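Local atomic coordinates of 4-hydroxybutyrate CoA-transferase (Porphyromonas gingivalis, PDB entry 3EH7), a protein that probably transfers coenzyme A from an acyl-CoA to a carboxylic acid, as a putative 4-hydroxybutyrate CoA-transferase of the acetyl-CoA hydrolase/transferase family. Residues A[162-167]-A[282-287]; A[128-133]-A[157-162]; A[267-272]-A[288-293]; A[167-172]-A[292-297]. One frame throughout, in Å; residues are numbered along the deposited sequence.

Contact 1 (A[162-167]-A[282-287]); sequences QMPYVH and HFIDKN
Y165 is held at both ends of its backbone by the turn that follows helix 278-284. Its N gives a hydrogen bond to OD1 of D285 at 2.9 Å. The carboxylate is met on its anti side, 33° out of its plane. The Y165 O takes the backbone N of K286 at 2.8 Å in a nearly straight bond. CG of D285 stands anti to the backbone N (chi1 -173°), which brings OD1 across to the loop. The residues I284 to N287 form a type II turn, closed by N287 N on I284 O. I284 has CG1 between its backbone N and carbonyl carbon (chi1 70°). Its CD1 reaches V166 CG2 at 3.8 Å and also meets P164 CG. The K286 chain bends at its last two torsions and crosses the Y165 side chain at about a right angle. This puts NZ 3.8 Å from Y165 CB. The H167 ring has the K286 carbonyl carbon at its edge, and its CD2 lies 3.4 Å from N287 O. One water takes the N-H of H167 and also lies in hydrogen-bonding reach of I284 O and N287 O. The contact joins the loop between strands 154-160 and 167-168 to the end of helix 278-284. V166 and I284 also pack on strand 290-292, through L292 and V290.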
loop_
_atom_site.group_PDB
_atom_site.type_symbol
_atom_site.label_atom_id
_atom_site.label_comp_id
_atom_site.label_asym_id
_atom_site.label_seq_id
_atom_site.Cartn_x
_atom_site.Cartn_y
_atom_site.Cartn_z
ATOM N N GLN A 162 -14.155 35.015 -10.963
ATOM C CA GLN A 162 -14.096 34.003 -12.007
ATOM C C GLN A 162 -13.844 32.593 -11.492
ATOM O O GLN A 162 -13.815 31.663 -12.291
ATOM C CB GLN A 162 -13.067 34.408 -13.068
ATOM C CG GLN A 162 -13.428 35.721 -13.735
ATOM C CD GLN A 162 -12.640 35.996 -14.985
ATOM O OE1 GLN A 162 -12.436 35.094 -15.800
ATOM N NE2 GLN A 162 -12.188 37.252 -15.157
HETATM N N MSE A 163 -13.671 32.419 -10.180
HETATM C CA MSE A 163 -13.593 31.075 -9.619
HETATM C C MSE A 163 -15.001 30.487 -9.558
HETATM O O MSE A 163 -15.906 31.073 -8.934
HETATM C CB MSE A 163 -12.998 31.077 -8.228
HETATM C CG MSE A 163 -12.988 29.685 -7.603
HETATM SE SE MSE A 163 -11.693 28.517 -8.450
HETATM C CE MSE A 163 -10.516 28.335 -6.934
ATOM N N PRO A 164 -15.207 29.341 -10.218
ATOM C CA PRO A 164 -16.565 28.824 -10.271
ATOM C C PRO A 164 -17.044 28.315 -8.918
ATOM O O PRO A 164 -16.234 28.004 -8.053
ATOM C CB PRO A 164 -16.474 27.673 -11.285
ATOM C CG PRO A 164 -15.057 27.318 -11.333
ATOM C CD PRO A 164 -14.284 28.563 -11.055
ATOM N N TYR A 165 -18.361 28.279 -8.747
ATOM C CA TYR A 165 -18.975 27.729 -7.537
ATOM C C TYR A 165 -19.165 26.263 -7.806
ATOM O O TYR A 165 -19.913 25.893 -8.706
ATOM C CB TYR A 165 -20.317 28.404 -7.243
ATOM C CG TYR A 165 -21.010 27.890 -5.983
ATOM C CD1 TYR A 165 -21.838 26.764 -6.038
ATOM C CD2 TYR A 165 -20.832 28.517 -4.754
ATOM C CE1 TYR A 165 -22.468 26.285 -4.923
ATOM C CE2 TYR A 165 -21.484 28.049 -3.615
ATOM C CZ TYR A 165 -22.294 26.922 -3.720
ATOM O OH TYR A 165 -22.949 26.412 -2.629
ATOM N N VAL A 166 -18.430 25.426 -7.089
ATOM C CA VAL A 166 -18.459 23.980 -7.336
ATOM C C VAL A 166 -19.070 23.241 -6.153
ATOM O O VAL A 166 -18.702 23.465 -4.978
ATOM C CB VAL A 166 -17.048 23.427 -7.663
ATOM C CG1 VAL A 166 -17.062 21.891 -7.891
ATOM C CG2 VAL A 166 -16.483 24.161 -8.900
ATOM N N HIS A 167 -19.967 22.332 -6.494
ATOM C CA HIS A 167 -20.706 21.548 -5.538
ATOM C C HIS A 167 -19.891 20.474 -4.849
ATOM O O HIS A 167 -18.716 20.259 -5.174
ATOM C CB HIS A 167 -21.920 20.933 -6.234
ATOM C CG HIS A 167 -22.967 21.941 -6.575
ATOM N ND1 HIS A 167 -23.864 22.414 -5.651
ATOM C CD2 HIS A 167 -23.227 22.607 -7.728
ATOM C CE1 HIS A 167 -24.646 23.315 -6.221
ATOM N NE2 HIS A 167 -24.288 23.440 -7.484
ATOM N N HIS A 282 -16.650 26.696 -16.974
ATOM C CA HIS A 282 -18.059 27.079 -17.185
ATOM C C HIS A 282 -19.004 25.877 -16.989
ATOM O O HIS A 282 -20.012 25.992 -16.324
ATOM C CB HIS A 282 -18.270 27.710 -18.574
ATOM C CG HIS A 282 -19.705 28.017 -18.889
ATOM N ND1 HIS A 282 -20.439 27.292 -19.806
ATOM C CD2 HIS A 282 -20.552 28.951 -18.386
ATOM C CE1 HIS A 282 -21.665 27.784 -19.881
ATOM N NE2 HIS A 282 -21.763 28.787 -19.024
ATOM N N PHE A 283 -18.655 24.724 -17.547
ATOM C CA PHE A 283 -19.478 23.524 -17.405
ATOM C C PHE A 283 -19.717 23.102 -15.927
ATOM O O PHE A 283 -20.808 22.634 -15.579
ATOM C CB PHE A 283 -18.845 22.382 -18.196
ATOM C CG PHE A 283 -19.465 21.049 -17.949
ATOM C CD1 PHE A 283 -20.608 20.678 -18.615
ATOM C CD2 PHE A 283 -18.887 20.158 -17.050
ATOM C CE1 PHE A 283 -21.189 19.454 -18.397
ATOM C CE2 PHE A 283 -19.461 18.914 -16.818
ATOM C CZ PHE A 283 -20.624 18.564 -17.515
ATOM N N ILE A 284 -18.714 23.280 -15.066
ATOM C CA ILE A 284 -18.828 22.840 -13.675
ATOM C C ILE A 284 -19.508 23.875 -12.776
ATOM O O ILE A 284 -19.931 23.539 -11.679
ATOM C CB ILE A 284 -17.443 22.479 -13.050
ATOM C CG1 ILE A 284 -16.599 23.758 -12.843
ATOM C CG2 ILE A 284 -16.758 21.397 -13.896
ATOM C CD1 ILE A 284 -15.166 23.531 -12.409
ATOM N N ASP A 285 -19.589 25.124 -13.235
ATOM C CA ASP A 285 -20.063 26.217 -12.399
ATOM C C ASP A 285 -21.527 25.991 -12.031
ATOM O O ASP A 285 -22.374 25.868 -12.909
ATOM C CB ASP A 285 -19.884 27.553 -13.125
ATOM C CG ASP A 285 -20.195 28.749 -12.254
ATOM O OD1 ASP A 285 -20.145 28.648 -11.026
ATOM O OD2 ASP A 285 -20.492 29.814 -12.798
ATOM N N LYS A 286 -21.808 25.874 -10.735
ATOM C CA LYS A 286 -23.176 25.619 -10.265
ATOM C C LYS A 286 -23.800 24.367 -10.889
ATOM O O LYS A 286 -25.018 24.273 -11.018
ATOM C CB LYS A 286 -24.067 26.840 -10.518
ATOM C CG LYS A 286 -23.615 28.089 -9.784
ATOM C CD LYS A 286 -24.355 29.339 -10.282
ATOM C CE LYS A 286 -24.524 30.393 -9.164
ATOM N NZ LYS A 286 -23.331 30.446 -8.235
ATOM N N ASN A 287 -22.969 23.388 -11.237
ATOM C CA ASN A 287 -23.460 22.148 -11.839
ATOM C C ASN A 287 -23.536 21.072 -10.769
ATOM O O ASN A 287 -22.497 20.553 -10.319
ATOM C CB ASN A 287 -22.538 21.731 -12.981
ATOM C CG ASN A 287 -22.995 20.479 -13.687
ATOM O OD1 ASN A 287 -23.844 19.757 -13.195
ATOM N ND2 ASN A 287 -22.412 20.214 -14.865
HETATM O O HOH W 1 -20.269 22.116 -9.426
#

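Contact 2 (A[128-133]-A[157-162]); sequences SMPDEN and GEINRQ
The C-terminal ends of two neighbouring parallel strands, 122-127 and 154-160, meet here in the six-stranded sheet of the N-terminal family region. The chain leaving the first strand packs over the last residues of the second. The contact is mainly apolar. The selenium of M129 sits between two side chains, 3.6 Å from I159 CG2 and 3.6 Å from R161 CD. Bends at chi2 and chi3 (-71° and -76°) fold the M129 chain back into this position. It crosses the I159 side chain at about a right angle. At the far end of I159, CD1 touches P130 CD at 4.1 Å. I159 CG2 also lies against the carbonyl O of S128. The R161 chain bends at chi2, and its NH2 goes on to A183 O. M182 of strand 179-183 touches M129, I159 and R161. C136 of strand 135-137 lies against P130 and I159. Where the strands part, a water lies between their backbones. It accepts from M129 N at 3.0 Å and is within hydrogen-bonding reach of N160 O, 2.9 Å away. The N160 side chain is fixed by Q126 and Y185 O, and its OD1 closes an Asx turn by accepting Q162 N at 2.9 Å, from above the amide plane.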
loop_
_atom_site.group_PDB
_atom_site.type_symbol
_atom_site.label_atom_id
_atom_site.label_comp_id
_atom_site.label_asym_id
_atom_site.label_seq_id
_atom_site.Cartn_x
_atom_site.Cartn_y
_atom_site.Cartn_z
ATOM N N SER A 128 -14.761 30.998 -4.582
ATOM C CA SER A 128 -15.825 31.639 -5.320
ATOM C C SER A 128 -16.459 32.683 -4.441
ATOM O O SER A 128 -16.254 32.709 -3.229
ATOM C CB SER A 128 -16.898 30.634 -5.726
ATOM O OG SER A 128 -17.665 30.250 -4.588
HETATM N N MSE A 129 -17.263 33.538 -5.068
HETATM C CA MSE A 129 -18.041 34.542 -4.363
HETATM C C MSE A 129 -18.950 33.844 -3.348
HETATM O O MSE A 129 -19.412 32.764 -3.626
HETATM C CB MSE A 129 -18.914 35.299 -5.371
HETATM C CG MSE A 129 -18.141 36.240 -6.238
HETATM SE SE MSE A 129 -17.532 37.766 -5.208
HETATM C CE MSE A 129 -19.185 38.801 -5.021
ATOM N N PRO A 130 -19.202 34.467 -2.180
ATOM C CA PRO A 130 -20.119 33.872 -1.225
ATOM C C PRO A 130 -21.543 33.818 -1.741
ATOM O O PRO A 130 -22.011 34.723 -2.452
ATOM C CB PRO A 130 -20.058 34.825 -0.031
ATOM C CG PRO A 130 -19.760 36.115 -0.628
ATOM C CD PRO A 130 -18.751 35.789 -1.712
ATOM N N ASP A 131 -22.225 32.756 -1.370
ATOM C CA ASP A 131 -23.632 32.661 -1.622
ATOM C C ASP A 131 -24.359 33.534 -0.592
ATOM O O ASP A 131 -23.739 34.275 0.189
ATOM C CB ASP A 131 -24.085 31.188 -1.602
ATOM C CG ASP A 131 -23.996 30.556 -0.218
ATOM O OD1 ASP A 131 -24.138 31.280 0.793
ATOM O OD2 ASP A 131 -23.780 29.335 -0.157
ATOM N N GLU A 132 -25.683 33.451 -0.619
ATOM C CA GLU A 132 -26.556 34.277 0.221
ATOM C C GLU A 132 -26.406 33.946 1.711
ATOM O O GLU A 132 -26.663 34.795 2.562
ATOM C CB GLU A 132 -28.017 34.053 -0.182
ATOM C CG GLU A 132 -28.308 34.302 -1.662
ATOM C CD GLU A 132 -29.784 34.594 -1.930
ATOM O OE1 GLU A 132 -30.623 34.298 -1.046
ATOM O OE2 GLU A 132 -30.110 35.123 -3.017
ATOM N N ASN A 133 -25.999 32.706 1.992
ATOM C CA ASN A 133 -25.768 32.210 3.344
ATOM C C ASN A 133 -24.364 32.483 3.890
ATOM O O ASN A 133 -24.065 32.148 5.036
ATOM C CB ASN A 133 -26.045 30.715 3.352
ATOM C CG ASN A 133 -27.478 30.402 2.988
ATOM O OD1 ASN A 133 -28.365 31.256 3.129
ATOM N ND2 ASN A 133 -27.726 29.166 2.572
ATOM N N GLY A 157 -8.477 34.257 2.288
ATOM C CA GLY A 157 -9.356 33.825 1.221
ATOM C C GLY A 157 -9.272 34.798 0.066
ATOM O O GLY A 157 -9.572 35.978 0.223
ATOM N N GLU A 158 -8.876 34.295 -1.100
ATOM C CA GLU A 158 -8.809 35.121 -2.306
ATOM C C GLU A 158 -10.082 34.890 -3.096
ATOM O O GLU A 158 -10.211 33.864 -3.771
ATOM C CB GLU A 158 -7.577 34.760 -3.145
ATOM C CG GLU A 158 -7.375 35.647 -4.360
ATOM C CD GLU A 158 -5.979 35.544 -4.958
ATOM O OE1 GLU A 158 -4.995 35.766 -4.225
ATOM O OE2 GLU A 158 -5.870 35.243 -6.164
ATOM N N ILE A 159 -11.028 35.819 -2.999
ATOM C CA ILE A 159 -12.328 35.645 -3.641
ATOM C C ILE A 159 -12.300 36.184 -5.076
ATOM O O ILE A 159 -12.268 37.388 -5.327
ATOM C CB ILE A 159 -13.479 36.290 -2.829
ATOM C CG1 ILE A 159 -13.515 35.699 -1.423
ATOM C CG2 ILE A 159 -14.804 36.056 -3.514
ATOM C CD1 ILE A 159 -14.794 36.051 -0.627
ATOM N N ASN A 160 -12.304 35.255 -6.018
ATOM C CA ASN A 160 -12.198 35.596 -7.424
ATOM C C ASN A 160 -13.575 35.492 -8.099
ATOM O O ASN A 160 -14.268 34.460 -8.017
ATOM C CB ASN A 160 -11.159 34.668 -8.064
ATOM C CG ASN A 160 -10.922 34.933 -9.548
ATOM O OD1 ASN A 160 -11.470 35.861 -10.166
ATOM N ND2 ASN A 160 -10.088 34.077 -10.135
ATOM N N ARG A 161 -13.965 36.560 -8.769
ATOM C CA ARG A 161 -15.262 36.569 -9.456
ATOM C C ARG A 161 -15.320 35.450 -10.487
ATOM O O ARG A 161 -16.403 34.993 -10.841
ATOM C CB ARG A 161 -15.541 37.889 -10.178
ATOM C CG ARG A 161 -15.276 39.187 -9.422
ATOM C CD ARG A 161 -15.760 39.187 -8.030
ATOM N NE ARG A 161 -15.931 40.539 -7.502
ATOM C CZ ARG A 161 -14.953 41.399 -7.232
ATOM N NH1 ARG A 161 -15.260 42.605 -6.775
ATOM N NH2 ARG A 161 -13.672 41.075 -7.407
ATOM N N GLN A 162 -14.155 35.015 -10.963
ATOM C CA GLN A 162 -14.096 34.003 -12.007
ATOM C C GLN A 162 -13.844 32.593 -11.492
ATOM O O GLN A 162 -13.815 31.663 -12.291
ATOM C CB GLN A 162 -13.067 34.408 -13.068
ATOM C CG GLN A 162 -13.428 35.721 -13.735
ATOM C CD GLN A 162 -12.640 35.996 -14.985
ATOM O OE1 GLN A 162 -12.436 35.094 -15.800
ATOM N NE2 GLN A 162 -12.188 37.252 -15.157
HETATM O O HOH W 2 -16.975 33.439 -8.070
#

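Contact 3 (A[267-272]-A[288-293]); sequences GKMVAT and PDVELY
T272 OG1 donates to Y293 O at 2.7 Å, in the carbonyl plane. OG1 stands anti to the backbone N (chi1 -161°), and with this bond the T272 side chain extends the pairing of two strands. The backbones pair as parallel strands, with M269, V270 and A271 opposite V290, E291 and L292. M269 N bonds to D289 O at 2.8 Å, and M269 O takes E291 N. A271 N and O then bond to E291 O and Y293 N. The carboxylate of E291 has two partners. K268 NZ makes a salt bridge to OE2 at 3.0 Å, and the hydroxyl of Y293 donates to OE1 at 2.7 Å. They come out of its plane from opposite faces. The E291 chain runs straight beyond CG (chi2 180°), carrying its carboxylate out alongside the K268 chain. The lysine bends at chi2 and chi4 to curl its NZ back toward OE2. The sheet face with E291 and V270 also carries the contact of V270 CG1 with Y293 CD1, at 3.9 Å. On the other face, M269 CE meets V290 CG2 at 3.6 Å and A271 CB meets L292 CD2 at 3.5 Å. This second face packs on F244 of strand 243-244. F283 and I284 of helix 278-284 press on M269 and V290. On its other edge, strand 269-271 continues the sheet to strand 238-240.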
loop_
_atom_site.group_PDB
_atom_site.type_symbol
_atom_site.label_atom_id
_atom_site.label_comp_id
_atom_site.label_asym_id
_atom_site.label_seq_id
_atom_site.Cartn_x
_atom_site.Cartn_y
_atom_site.Cartn_z
ATOM N N GLY A 267 -24.752 8.938 -10.779
ATOM C CA GLY A 267 -25.043 10.105 -11.587
ATOM C C GLY A 267 -24.146 11.311 -11.387
ATOM O O GLY A 267 -24.386 12.346 -11.989
ATOM N N LYS A 268 -23.119 11.201 -10.551
ATOM C CA LYS A 268 -22.251 12.335 -10.244
ATOM C C LYS A 268 -20.828 12.090 -10.710
ATOM O O LYS A 268 -20.366 10.958 -10.674
ATOM C CB LYS A 268 -22.218 12.606 -8.729
ATOM C CG LYS A 268 -23.599 12.725 -8.042
ATOM C CD LYS A 268 -24.370 13.953 -8.483
ATOM C CE LYS A 268 -25.739 14.014 -7.787
ATOM N NZ LYS A 268 -25.581 13.932 -6.306
HETATM N N MSE A 269 -20.143 13.161 -11.133
HETATM C CA MSE A 269 -18.709 13.123 -11.383
HETATM C C MSE A 269 -18.043 13.577 -10.091
HETATM O O MSE A 269 -18.202 14.724 -9.685
HETATM C CB MSE A 269 -18.316 14.071 -12.522
HETATM C CG MSE A 269 -18.972 13.764 -13.879
HETATM SE SE MSE A 269 -18.973 15.394 -14.945
HETATM C CE MSE A 269 -20.816 15.908 -14.571
ATOM N N VAL A 270 -17.315 12.673 -9.448
ATOM C CA VAL A 270 -16.683 12.939 -8.154
ATOM C C VAL A 270 -15.176 13.054 -8.372
ATOM O O VAL A 270 -14.576 12.213 -9.067
ATOM C CB VAL A 270 -17.016 11.812 -7.187
ATOM C CG1 VAL A 270 -16.199 11.918 -5.899
ATOM C CG2 VAL A 270 -18.514 11.806 -6.899
ATOM N N ALA A 271 -14.588 14.101 -7.809
ATOM C CA ALA A 271 -13.185 14.432 -7.965
ATOM C C ALA A 271 -12.745 15.190 -6.714
ATOM O O ALA A 271 -13.558 15.502 -5.870
ATOM C CB ALA A 271 -12.949 15.292 -9.250
ATOM N N THR A 272 -11.454 15.496 -6.607
ATOM C CA THR A 272 -10.948 16.317 -5.506
ATOM C C THR A 272 -10.374 17.636 -5.983
ATOM O O THR A 272 -10.378 18.594 -5.229
ATOM C CB THR A 272 -9.988 15.519 -4.574
ATOM O OG1 THR A 272 -9.876 16.181 -3.310
ATOM C CG2 THR A 272 -8.592 15.282 -5.182
ATOM N N PRO A 288 -24.762 20.709 -10.348
ATOM C CA PRO A 288 -24.837 19.765 -9.228
ATOM C C PRO A 288 -24.426 18.334 -9.570
ATOM O O PRO A 288 -24.331 17.517 -8.672
ATOM C CB PRO A 288 -26.317 19.812 -8.811
ATOM C CG PRO A 288 -27.047 20.322 -9.983
ATOM C CD PRO A 288 -26.091 21.126 -10.824
ATOM N N ASP A 289 -24.214 18.018 -10.844
ATOM C CA ASP A 289 -23.727 16.699 -11.203
ATOM C C ASP A 289 -22.218 16.567 -10.994
ATOM O O ASP A 289 -21.688 15.489 -11.186
ATOM C CB ASP A 289 -24.058 16.381 -12.663
ATOM C CG ASP A 289 -25.558 16.303 -12.917
ATOM O OD1 ASP A 289 -26.297 16.036 -11.958
ATOM O OD2 ASP A 289 -25.987 16.527 -14.061
ATOM N N VAL A 290 -21.541 17.668 -10.650
ATOM C CA VAL A 290 -20.118 17.665 -10.353
ATOM C C VAL A 290 -19.968 17.929 -8.870
ATOM O O VAL A 290 -20.472 18.948 -8.373
ATOM C CB VAL A 290 -19.347 18.773 -11.116
ATOM C CG1 VAL A 290 -17.856 18.768 -10.729
ATOM C CG2 VAL A 290 -19.520 18.623 -12.629
ATOM N N GLU A 291 -19.299 17.007 -8.163
ATOM C CA GLU A 291 -19.113 17.144 -6.746
ATOM C C GLU A 291 -17.648 16.941 -6.384
ATOM O O GLU A 291 -17.054 15.899 -6.701
ATOM C CB GLU A 291 -20.027 16.160 -5.981
ATOM C CG GLU A 291 -21.480 16.553 -6.066
ATOM C CD GLU A 291 -22.429 15.610 -5.328
ATOM O OE1 GLU A 291 -21.995 14.540 -4.843
ATOM O OE2 GLU A 291 -23.636 15.924 -5.303
ATOM N N LEU A 292 -17.056 17.965 -5.766
ATOM C CA LEU A 292 -15.726 17.822 -5.201
ATOM C C LEU A 292 -15.818 17.560 -3.715
ATOM O O LEU A 292 -16.690 18.113 -3.027
ATOM C CB LEU A 292 -14.842 19.033 -5.442
ATOM C CG LEU A 292 -14.473 19.386 -6.886
ATOM C CD1 LEU A 292 -13.169 20.200 -6.977
ATOM C CD2 LEU A 292 -14.466 18.149 -7.815
ATOM N N TYR A 293 -14.910 16.697 -3.243
ATOM C CA TYR A 293 -14.725 16.414 -1.816
ATOM C C TYR A 293 -13.236 16.490 -1.503
ATOM O O TYR A 293 -12.388 16.367 -2.397
ATOM C CB TYR A 293 -15.231 15.024 -1.458
ATOM C CG TYR A 293 -16.676 14.765 -1.770
ATOM C CD1 TYR A 293 -17.079 14.406 -3.050
ATOM C CD2 TYR A 293 -17.651 14.868 -0.767
ATOM C CE1 TYR A 293 -18.413 14.164 -3.332
ATOM C CE2 TYR A 293 -18.971 14.649 -1.029
ATOM C CZ TYR A 293 -19.365 14.279 -2.301
ATOM O OH TYR A 293 -20.721 14.072 -2.552
#

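Contact 4 (A[167-172]-A[292-297]); sequences HGDNLI and LYPVDY
L292 N donates to H167 O at 2.9 Å, and this backbone bond joins the two segments. One residue on, the CA of G168 makes a CH···O contact of 3.3 Å with L292 O. D169 then packs on the next two residues. Its CB lies 3.6 Å from Y293 CD2. Its backbone O and its OD2 lie 3.5 and 3.7 Å from P294 CD. CG of D169 is anti to the backbone N (chi1 -180°), which sets OD2 beside the proline. The D169 and P294 side chains cross at about a right angle. D169 is the centre of an inverse gamma turn from G168 to N170. N170 lies side by side with L292, its CB 3.9 Å from L292 O. ND2 of N170 is bound by V166 O and G139 O, which fix the amide. Farther out, Y297 CE2 sits over the centre of one face of the Y293 ring, and H265 also meets that ring. The weakly bonded strand 167-168 lies at the margin of the mixed sheet, next to strand 290-292. P294, at the N-cap position, starts helix 295-298, and N170 leads into strand 171-173.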
loop_
_atom_site.group_PDB
_atom_site.type_symbol
_atom_site.label_atom_id
_atom_site.label_comp_id
_atom_site.label_asym_id
_atom_site.label_seq_id
_atom_site.Cartn_x
_atom_site.Cartn_y
_atom_site.Cartn_z
ATOM N N HIS A 167 -19.967 22.332 -6.494
ATOM C CA HIS A 167 -20.706 21.548 -5.538
ATOM C C HIS A 167 -19.891 20.474 -4.849
ATOM O O HIS A 167 -18.716 20.259 -5.174
ATOM C CB HIS A 167 -21.920 20.933 -6.234
ATOM C CG HIS A 167 -22.967 21.941 -6.575
ATOM N ND1 HIS A 167 -23.864 22.414 -5.651
ATOM C CD2 HIS A 167 -23.227 22.607 -7.728
ATOM C CE1 HIS A 167 -24.646 23.315 -6.221
ATOM N NE2 HIS A 167 -24.288 23.440 -7.484
ATOM N N GLY A 168 -20.538 19.806 -3.897
ATOM C CA GLY A 168 -19.924 18.763 -3.063
ATOM C C GLY A 168 -19.612 19.303 -1.674
ATOM O O GLY A 168 -20.128 20.347 -1.285
ATOM N N ASP A 169 -18.768 18.592 -0.932
ATOM C CA ASP A 169 -18.297 19.043 0.392
ATOM C C ASP A 169 -17.144 20.013 0.168
ATOM O O ASP A 169 -15.987 19.683 0.337
ATOM C CB ASP A 169 -17.867 17.863 1.253
ATOM C CG ASP A 169 -17.379 18.288 2.627
ATOM O OD1 ASP A 169 -17.806 19.357 3.133
ATOM O OD2 ASP A 169 -16.570 17.531 3.206
ATOM N N ASN A 170 -17.502 21.232 -0.236
ATOM C CA ASN A 170 -16.562 22.125 -0.876
ATOM C C ASN A 170 -16.832 23.589 -0.543
ATOM O O ASN A 170 -16.556 24.469 -1.367
ATOM C CB ASN A 170 -16.693 21.920 -2.382
ATOM C CG ASN A 170 -15.540 22.471 -3.153
ATOM O OD1 ASN A 170 -14.381 22.444 -2.705
ATOM N ND2 ASN A 170 -15.840 22.948 -4.366
ATOM N N LEU A 171 -17.339 23.834 0.661
ATOM C CA LEU A 171 -17.712 25.173 1.111
ATOM C C LEU A 171 -16.996 25.535 2.391
ATOM O O LEU A 171 -16.527 24.675 3.129
ATOM C CB LEU A 171 -19.208 25.274 1.366
ATOM C CG LEU A 171 -20.162 25.003 0.196
ATOM C CD1 LEU A 171 -21.579 25.033 0.707
ATOM C CD2 LEU A 171 -19.971 25.983 -0.970
ATOM N N ILE A 172 -16.921 26.835 2.637
ATOM C CA ILE A 172 -16.425 27.361 3.884
ATOM C C ILE A 172 -17.164 28.668 4.129
ATOM O O ILE A 172 -17.401 29.455 3.196
ATOM C CB ILE A 172 -14.879 27.565 3.856
ATOM C CG1 ILE A 172 -14.349 27.921 5.241
ATOM C CG2 ILE A 172 -14.458 28.613 2.778
ATOM C CD1 ILE A 172 -12.831 27.991 5.315
ATOM N N LEU A 292 -17.056 17.965 -5.766
ATOM C CA LEU A 292 -15.726 17.822 -5.201
ATOM C C LEU A 292 -15.818 17.560 -3.715
ATOM O O LEU A 292 -16.690 18.113 -3.027
ATOM C CB LEU A 292 -14.842 19.033 -5.442
ATOM C CG LEU A 292 -14.473 19.386 -6.886
ATOM C CD1 LEU A 292 -13.169 20.200 -6.977
ATOM C CD2 LEU A 292 -14.466 18.149 -7.815
ATOM N N TYR A 293 -14.910 16.697 -3.243
ATOM C CA TYR A 293 -14.725 16.414 -1.816
ATOM C C TYR A 293 -13.236 16.490 -1.503
ATOM O O TYR A 293 -12.388 16.367 -2.397
ATOM C CB TYR A 293 -15.231 15.024 -1.458
ATOM C CG TYR A 293 -16.676 14.765 -1.770
ATOM C CD1 TYR A 293 -17.079 14.406 -3.050
ATOM C CD2 TYR A 293 -17.651 14.868 -0.767
ATOM C CE1 TYR A 293 -18.413 14.164 -3.332
ATOM C CE2 TYR A 293 -18.971 14.649 -1.029
ATOM C CZ TYR A 293 -19.365 14.279 -2.301
ATOM O OH TYR A 293 -20.721 14.072 -2.552
ATOM N N PRO A 294 -12.901 16.677 -0.224
ATOM C CA PRO A 294 -11.502 16.689 0.144
ATOM C C PRO A 294 -10.813 15.348 -0.105
ATOM O O PRO A 294 -11.449 14.262 -0.171
ATOM C CB PRO A 294 -11.511 17.083 1.631
ATOM C CG PRO A 294 -12.903 16.966 2.081
ATOM C CD PRO A 294 -13.789 17.036 0.894
ATOM N N VAL A 295 -9.504 15.431 -0.265
ATOM C CA VAL A 295 -8.752 14.293 -0.757
ATOM C C VAL A 295 -8.812 13.065 0.185
ATOM O O VAL A 295 -8.709 11.919 -0.285
ATOM C CB VAL A 295 -7.300 14.692 -1.124
ATOM C CG1 VAL A 295 -6.472 15.084 0.164
ATOM C CG2 VAL A 295 -6.632 13.555 -1.950
ATOM N N ASP A 296 -9.001 13.298 1.499
ATOM C CA ASP A 296 -9.095 12.200 2.445
ATOM C C ASP A 296 -10.379 11.409 2.275
ATOM O O ASP A 296 -10.494 10.315 2.815
ATOM C CB ASP A 296 -8.921 12.659 3.903
ATOM C CG ASP A 296 -9.926 13.710 4.328
ATOM O OD1 ASP A 296 -10.272 14.606 3.535
ATOM O OD2 ASP A 296 -10.313 13.679 5.493
ATOM N N TYR A 297 -11.350 11.950 1.539
ATOM C CA TYR A 297 -12.507 11.189 1.150
ATOM C C TYR A 297 -12.287 10.546 -0.207
ATOM O O TYR A 297 -12.290 9.301 -0.326
ATOM C CB TYR A 297 -13.775 12.070 1.175
ATOM C CG TYR A 297 -15.025 11.334 0.758
ATOM C CD1 TYR A 297 -15.682 10.486 1.636
ATOM C CD2 TYR A 297 -15.533 11.468 -0.530
ATOM C CE1 TYR A 297 -16.824 9.797 1.256
ATOM C CE2 TYR A 297 -16.668 10.807 -0.915
ATOM C CZ TYR A 297 -17.315 9.978 -0.024
ATOM O OH TYR A 297 -18.416 9.318 -0.436
#

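Overall arrangement
From the N terminus, contact 2 comes first. It closes the connection between strands 122-127 and 154-160, which contains strand 135-137 and helix 145-151. Q162 ends it and opens contact 1, which spans to the end of helix 278-284. H167 is shared by contacts 1 and 4, and contact 4 reaches on to the start of helix 295-298. Contacts 1 and 4 cross, and so do contacts 1 and 3. Contact 3 closes a loop holding helix 278-284 and shares L292 and Y293 with contact 4. Contacts 1 and 4 therefore tie the N-terminal family region to the C-terminal one. Contact 3 pairs two strands of the mixed sheet, and contact 4 adds strand 167-168 loosely at its margin.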